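Local coordinates for protein alkane monooxygenase (Geobacillus thermodenitrificans, PDB 3B9O) that binds flavin mononucleotide and belongs to the luciferase-like monooxygenases, a family of flavin-dependent enzymes built on a TIM-barrel fold, at residues Ser230-Gly233 / Arg234-Ala237; Lys150-Glu153 / His154-Tyr158. All coordinates share one frame; numbering follows the deposited sequence.

Interaction 1. Residues Ser230-Gly233 / Arg234-Ala237; sequences SERG and REFA. With FMN (flavin mononucleotide), chain C.
The phosphate-binding end of the flavin mononucleotide pocket is formed here by the first turn of helix 231-240, where S230 O accepts R234 N at 2.8 Å. S230 occupies the N-cap position. Its OG sits between the backbone N and the carbonyl carbon (chi1 69°), which turns the hydroxyl back over the helix end, and G233 N donates to S230 OG at 3.1 Å. The same OG is hydrogen-bonded to O2P of the phosphate, at a modelled distance too short to be read literally, while S230 N donates to O3P at 3.0 Å. S230 thus appears to meet two phosphate oxygens, one of them at a doubtful distance. The positive end of the helix dipole lies beside the phosphate and would probably favour its negative charge. At G233, which has no side chain, CA comes to 3.8 Å from O2P of the flavin mononucleotide. The turn belongs to a beta-alpha-beta unit of the barrel, strand 223-227, helix 231-240 and strand 243-246, and its next bonds follow the i to i+4 pattern: E231 O takes E235 N, R232 O takes F236 N, and G233 O takes A237 N. R234 bends at chi3 (-97°), folding its guanidinium back along the helix until E231 CA lies over one face, 3.7 Å from R234 NH2; NH1 forms a salt bridge with D260. On another side R232 brings NH1 to the ring edge of F236, 3.9 Å from F236 CB, with guanidinium and ring planes 43° apart. The NH2 of R232 reaches D159 and D162 of helix 154-174, forming a salt bridge with each.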
loop_
_atom_site.group_PDB
_atom_site.type_symbol
_atom_site.label_atom_id
_atom_site.label_comp_id
_atom_site.label_asym_id
_atom_site.label_seq_id
_atom_site.Cartn_x
_atom_site.Cartn_y
_atom_site.Cartn_z
ATOM N N SER A 230 8.759 7.532 -9.409
ATOM C CA SER A 230 9.410 8.704 -10.017
ATOM C C SER A 230 10.581 9.129 -9.162
ATOM O O SER A 230 10.678 8.743 -7.982
ATOM C CB SER A 230 8.417 9.854 -10.184
ATOM O OG SER A 230 8.069 10.367 -8.910
ATOM N N GLU A 231 11.494 9.909 -9.737
ATOM C CA GLU A 231 12.653 10.335 -8.972
ATOM C C GLU A 231 12.231 11.142 -7.736
ATOM O O GLU A 231 12.769 10.948 -6.652
ATOM C CB GLU A 231 13.640 11.106 -9.847
ATOM C CG GLU A 231 14.865 11.534 -9.071
ATOM C CD GLU A 231 15.968 12.104 -9.923
ATOM O OE1 GLU A 231 16.916 12.677 -9.324
ATOM O OE2 GLU A 231 15.888 11.970 -11.169
ATOM N N ARG A 232 11.245 12.021 -7.906
ATOM C CA ARG A 232 10.684 12.785 -6.791
ATOM C C ARG A 232 10.059 11.861 -5.714
ATOM O O ARG A 232 10.233 12.100 -4.511
ATOM C CB ARG A 232 9.635 13.792 -7.314
ATOM C CG ARG A 232 9.152 14.829 -6.282
ATOM C CD ARG A 232 10.309 15.659 -5.690
ATOM N NE ARG A 232 9.853 16.512 -4.591
ATOM C CZ ARG A 232 9.699 16.126 -3.308
ATOM N NH1 ARG A 232 9.973 14.870 -2.924
ATOM N NH2 ARG A 232 9.299 17.011 -2.399
ATOM N N GLY A 233 9.298 10.865 -6.159
ATOM C CA GLY A 233 8.730 9.831 -5.302
ATOM C C GLY A 233 9.791 9.079 -4.495
ATOM O O GLY A 233 9.656 8.920 -3.293
ATOM N N ARG A 234 10.882 8.669 -5.141
ATOM C CA ARG A 234 11.952 7.933 -4.440
ATOM C C ARG A 234 12.576 8.821 -3.418
ATOM O O ARG A 234 12.920 8.371 -2.337
ATOM C CB ARG A 234 13.032 7.401 -5.400
ATOM C CG ARG A 234 12.653 6.099 -6.095
ATOM C CD ARG A 234 13.800 5.586 -7.016
ATOM N NE ARG A 234 13.473 6.050 -8.344
ATOM C CZ ARG A 234 14.245 6.712 -9.182
ATOM N NH1 ARG A 234 15.519 7.002 -8.924
ATOM N NH2 ARG A 234 13.705 7.042 -10.329
ATOM N N GLU A 235 12.712 10.111 -3.744
ATOM C CA GLU A 235 13.260 11.067 -2.784
ATOM C C GLU A 235 12.332 11.224 -1.572
ATOM O O GLU A 235 12.785 11.355 -0.415
ATOM C CB GLU A 235 13.461 12.425 -3.459
ATOM C CG GLU A 235 14.186 13.424 -2.570
ATOM C CD GLU A 235 15.660 13.076 -2.359
ATOM O OE1 GLU A 235 16.225 13.565 -1.379
ATOM O OE2 GLU A 235 16.249 12.314 -3.162
ATOM N N PHE A 236 11.033 11.252 -1.860
ATOM C CA PHE A 236 9.992 11.360 -0.827
ATOM C C PHE A 236 9.991 10.161 0.109
ATOM O O PHE A 236 9.917 10.326 1.318
ATOM C CB PHE A 236 8.603 11.491 -1.465
ATOM C CG PHE A 236 7.498 11.750 -0.464
ATOM C CD1 PHE A 236 7.227 13.034 -0.044
ATOM C CD2 PHE A 236 6.736 10.714 0.053
ATOM C CE1 PHE A 236 6.213 13.292 0.874
ATOM C CE2 PHE A 236 5.702 10.974 0.982
ATOM C CZ PHE A 236 5.454 12.269 1.376
ATOM N N ALA A 237 10.012 8.957 -0.470
ATOM C CA ALA A 237 10.270 7.711 0.247
ATOM C C ALA A 237 11.486 7.772 1.174
ATOM O O ALA A 237 11.393 7.413 2.351
ATOM C CB ALA A 237 10.427 6.538 -0.783
HETATM N N1 FMN C . -1.367 5.424 -6.867
HETATM C C2 FMN C . -2.616 5.525 -6.356
HETATM O O2 FMN C . -3.259 6.597 -6.562
HETATM N N3 FMN C . -3.121 4.466 -5.643
HETATM C C4 FMN C . -2.388 3.326 -5.433
HETATM O O4 FMN C . -2.865 2.380 -4.771
HETATM C C4A FMN C . -1.089 3.221 -5.953
HETATM N N5 FMN C . -0.301 2.118 -5.777
HETATM C C5A FMN C . 0.954 2.073 -6.328
HETATM C C6 FMN C . 1.789 0.949 -6.177
HETATM C C7 FMN C . 3.081 0.928 -6.739
HETATM C C7M FMN C . 3.990 -0.273 -6.590
HETATM C C8 FMN C . 3.544 2.029 -7.445
HETATM C C8M FMN C . 4.927 2.017 -8.057
HETATM C C9 FMN C . 2.724 3.152 -7.607
HETATM C C9A FMN C . 1.430 3.184 -7.057
HETATM N N10 FMN C . 0.638 4.276 -7.217
HETATM C C10 FMN C . -0.602 4.308 -6.688
HETATM C "C1'" FMN C . 1.098 5.463 -7.969
HETATM C "C2'" FMN C . 1.625 6.524 -6.989
HETATM O "O2'" FMN C . 1.470 6.094 -5.635
HETATM C "C3'" FMN C . 0.989 7.918 -7.113
HETATM O "O3'" FMN C . -0.453 7.880 -7.185
HETATM C "C4'" FMN C . 1.647 8.791 -8.205
HETATM O "O4'" FMN C . 0.682 9.337 -9.109
HETATM C "C5'" FMN C . 2.725 8.081 -9.032
HETATM O "O5'" FMN C . 3.941 8.337 -8.341
HETATM P P FMN C . 5.364 8.467 -9.076
HETATM O O1P FMN C . 5.071 9.247 -10.347
HETATM O O2P FMN C . 6.194 9.179 -8.049
HETATM O O3P FMN C . 5.796 7.052 -9.414
#

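Interaction 2. Residues Lys150-Glu153 / His154-Tyr158. With FMN (flavin mononucleotide), chain C.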
loop_
_atom_site.group_PDB
_atom_site.type_symbol
_atom_site.label_atom_id
_atom_site.label_comp_id
_atom_site.label_asym_id
_atom_site.label_seq_id
_atom_site.Cartn_x
_atom_site.Cartn_y
_atom_site.Cartn_z
ATOM N N LYS A 150 -6.257 25.559 -8.736
ATOM C CA LYS A 150 -4.912 25.475 -9.330
ATOM C C LYS A 150 -4.407 24.028 -9.321
ATOM O O LYS A 150 -4.091 23.472 -8.263
ATOM C CB LYS A 150 -3.925 26.399 -8.597
ATOM C CG LYS A 150 -2.485 26.399 -9.160
ATOM C CD LYS A 150 -1.452 26.615 -8.051
ATOM C CE LYS A 150 -0.066 26.923 -8.606
ATOM N NZ LYS A 150 0.469 25.817 -9.459
ATOM N N ILE A 151 -4.353 23.421 -10.503
ATOM C CA ILE A 151 -3.960 22.010 -10.618
ATOM C C ILE A 151 -2.433 21.890 -10.503
ATOM O O ILE A 151 -1.668 22.535 -11.247
ATOM C CB ILE A 151 -4.542 21.300 -11.891
ATOM C CG1 ILE A 151 -6.061 21.098 -11.765
ATOM C CG2 ILE A 151 -3.902 19.930 -12.113
ATOM C CD1 ILE A 151 -6.894 22.197 -12.356
ATOM N N LEU A 152 -2.011 21.087 -9.529
ATOM C CA LEU A 152 -0.603 20.923 -9.226
ATOM C C LEU A 152 0.072 19.974 -10.209
ATOM O O LEU A 152 -0.495 18.932 -10.589
ATOM C CB LEU A 152 -0.402 20.446 -7.779
ATOM C CG LEU A 152 -0.920 21.340 -6.653
ATOM C CD1 LEU A 152 -0.394 20.813 -5.327
ATOM C CD2 LEU A 152 -0.542 22.828 -6.844
ATOM N N GLU A 153 1.294 20.354 -10.595
ATOM C CA GLU A 153 2.172 19.529 -11.426
ATOM C C GLU A 153 2.695 18.347 -10.597
ATOM O O GLU A 153 2.714 18.436 -9.383
ATOM C CB GLU A 153 3.362 20.374 -11.892
ATOM C CG GLU A 153 2.987 21.510 -12.841
ATOM C CD GLU A 153 3.134 21.110 -14.295
ATOM O OE1 GLU A 153 2.313 20.288 -14.800
ATOM O OE2 GLU A 153 4.092 21.624 -14.927
ATOM N N HIS A 154 3.106 17.272 -11.275
ATOM C CA HIS A 154 3.629 16.042 -10.657
ATOM C C HIS A 154 4.552 16.264 -9.440
ATOM O O HIS A 154 4.277 15.754 -8.350
ATOM C CB HIS A 154 4.329 15.176 -11.704
ATOM C CG HIS A 154 5.047 13.991 -11.124
ATOM N ND1 HIS A 154 4.498 12.726 -11.088
ATOM C CD2 HIS A 154 6.258 13.890 -10.532
ATOM C CE1 HIS A 154 5.357 11.892 -10.528
ATOM N NE2 HIS A 154 6.427 12.577 -10.170
ATOM N N ASP A 155 5.638 17.031 -9.621
ATOM C CA ASP A 155 6.626 17.217 -8.566
ATOM C C ASP A 155 6.082 18.082 -7.439
ATOM O O ASP A 155 6.352 17.827 -6.257
ATOM C CB ASP A 155 7.932 17.809 -9.116
ATOM C CG ASP A 155 8.882 16.741 -9.689
ATOM O OD1 ASP A 155 8.429 15.622 -10.052
ATOM O OD2 ASP A 155 10.105 17.041 -9.762
ATOM N N GLU A 156 5.311 19.099 -7.808
ATOM C CA GLU A 156 4.697 19.988 -6.844
ATOM C C GLU A 156 3.703 19.239 -5.915
ATOM O O GLU A 156 3.551 19.577 -4.744
ATOM C CB GLU A 156 3.991 21.116 -7.593
ATOM C CG GLU A 156 3.359 22.131 -6.707
ATOM C CD GLU A 156 2.867 23.352 -7.472
ATOM O OE1 GLU A 156 2.864 23.337 -8.744
ATOM O OE2 GLU A 156 2.483 24.321 -6.764
ATOM N N ARG A 157 3.041 18.220 -6.443
ATOM C CA ARG A 157 2.211 17.358 -5.596
ATOM C C ARG A 157 2.996 16.727 -4.437
ATOM O O ARG A 157 2.446 16.573 -3.350
ATOM C CB ARG A 157 1.548 16.262 -6.438
ATOM C CG ARG A 157 0.405 16.812 -7.283
ATOM C CD ARG A 157 -0.094 15.832 -8.311
ATOM N NE ARG A 157 -1.112 16.512 -9.079
ATOM C CZ ARG A 157 -2.368 16.108 -9.229
ATOM N NH1 ARG A 157 -2.792 14.959 -8.711
ATOM N NH2 ARG A 157 -3.191 16.850 -9.943
ATOM N N TYR A 158 4.262 16.373 -4.672
ATOM C CA TYR A 158 5.133 15.823 -3.622
ATOM C C TYR A 158 5.589 16.862 -2.591
ATOM O O TYR A 158 5.752 16.539 -1.413
ATOM C CB TYR A 158 6.344 15.087 -4.218
ATOM C CG TYR A 158 6.033 13.665 -4.635
ATOM C CD1 TYR A 158 5.861 13.324 -5.971
ATOM C CD2 TYR A 158 5.879 12.666 -3.680
ATOM C CE1 TYR A 158 5.558 11.994 -6.344
ATOM C CE2 TYR A 158 5.568 11.340 -4.034
ATOM C CZ TYR A 158 5.408 11.002 -5.358
ATOM O OH TYR A 158 5.107 9.679 -5.691
HETATM N N1 FMN C . -1.367 5.424 -6.867
HETATM C C2 FMN C . -2.616 5.525 -6.356
HETATM O O2 FMN C . -3.259 6.597 -6.562
HETATM N N3 FMN C . -3.121 4.466 -5.643
HETATM C C4 FMN C . -2.388 3.326 -5.433
HETATM O O4 FMN C . -2.865 2.380 -4.771
HETATM C C4A FMN C . -1.089 3.221 -5.953
HETATM N N5 FMN C . -0.301 2.118 -5.777
HETATM C C5A FMN C . 0.954 2.073 -6.328
HETATM C C6 FMN C . 1.789 0.949 -6.177
HETATM C C7 FMN C . 3.081 0.928 -6.739
HETATM C C7M FMN C . 3.990 -0.273 -6.590
HETATM C C8 FMN C . 3.544 2.029 -7.445
HETATM C C8M FMN C . 4.927 2.017 -8.057
HETATM C C9 FMN C . 2.724 3.152 -7.607
HETATM C C9A FMN C . 1.430 3.184 -7.057
HETATM N N10 FMN C . 0.638 4.276 -7.217
HETATM C C10 FMN C . -0.602 4.308 -6.688
HETATM C "C1'" FMN C . 1.098 5.463 -7.969
HETATM C "C2'" FMN C . 1.625 6.524 -6.989
HETATM O "O2'" FMN C . 1.470 6.094 -5.635
HETATM C "C3'" FMN C . 0.989 7.918 -7.113
HETATM O "O3'" FMN C . -0.453 7.880 -7.185
HETATM C "C4'" FMN C . 1.647 8.791 -8.205
HETATM O "O4'" FMN C . 0.682 9.337 -9.109
HETATM C "C5'" FMN C . 2.725 8.081 -9.032
HETATM O "O5'" FMN C . 3.941 8.337 -8.341
HETATM P P FMN C . 5.364 8.467 -9.076
HETATM O O1P FMN C . 5.071 9.247 -10.347
HETATM O O2P FMN C . 6.194 9.179 -8.049
HETATM O O3P FMN C . 5.796 7.052 -9.414
#
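L152 O is gripped by two nitrogens of one guanidinium: R157 NE donates to it at 2.9 Å, and R157 NH2 adds a weak bond at 3.5 Å. The NE bond is almost straight, 173° at the hydrogen, and the oxygen lies in the guanidinium plane; seen from the carbonyl, however, the donor stands 46° above its plane rather than on a lone pair. R157 is extended from CG to NE, which carries the guanidinium back past the N-terminal end of the helix, and CG packs on L152 CB on the way. I151 CG2 meets the edge of the same group, lying 3.8 Å from R157 NH2. That nitrogen also forms a salt bridge with D143, so R157 ties the loop 150-153 to helix 140-145 as well as to its own helix. E153 O accepts R157 N at 3.0 Å, an i to i+4 bond near the N-terminal end of helix 154-174. Residues 150-153 lie in the loop between helix 140-145 and helix 154-174, in a TIM-barrel protein of the luciferase-like monooxygenase family. On the outer side E156 crosses L152 at about a right angle: L152 CD2 lies 3.5 Å from the carboxylate carbon CD of E156. With CG anti to its backbone N (chi1 -178°), E156 stretches along the loop to K150, whose NZ is 3.5 Å from E156 OE1, a salt bridge at the surface. Y158 leads inward instead, its OH donating to O2P of flavin mononucleotide at 2.6 Å. O2P lies at the edge of the Y158 ring, near its plane; the ring also meets that of F236, with the planes inclined to each other.

Overall arrangement
Interaction 2 precedes interaction 1 along the chain, and their centres lie 14 Å apart on the same side of the chain's centre. The N-terminal ends of the helices involved, 154-174 and 231-240, meet at the flavin mononucleotide phosphate. They touch directly: S230 OG is 3.0 Å from H154 NE2, a probable hydrogen bond, and G233 CA packs at 3.5 Å from Y158 CZ. Interaction 1 belongs to a beta-alpha-beta unit of the parallel barrel sheet, whereas interaction 2 joins a surface loop to its following helix. Phosphate binding is thus shared between sequence-distant parts of one chain, with O2P approached from the N-cap of helix 231-240 and from Y158 of helix 154-174.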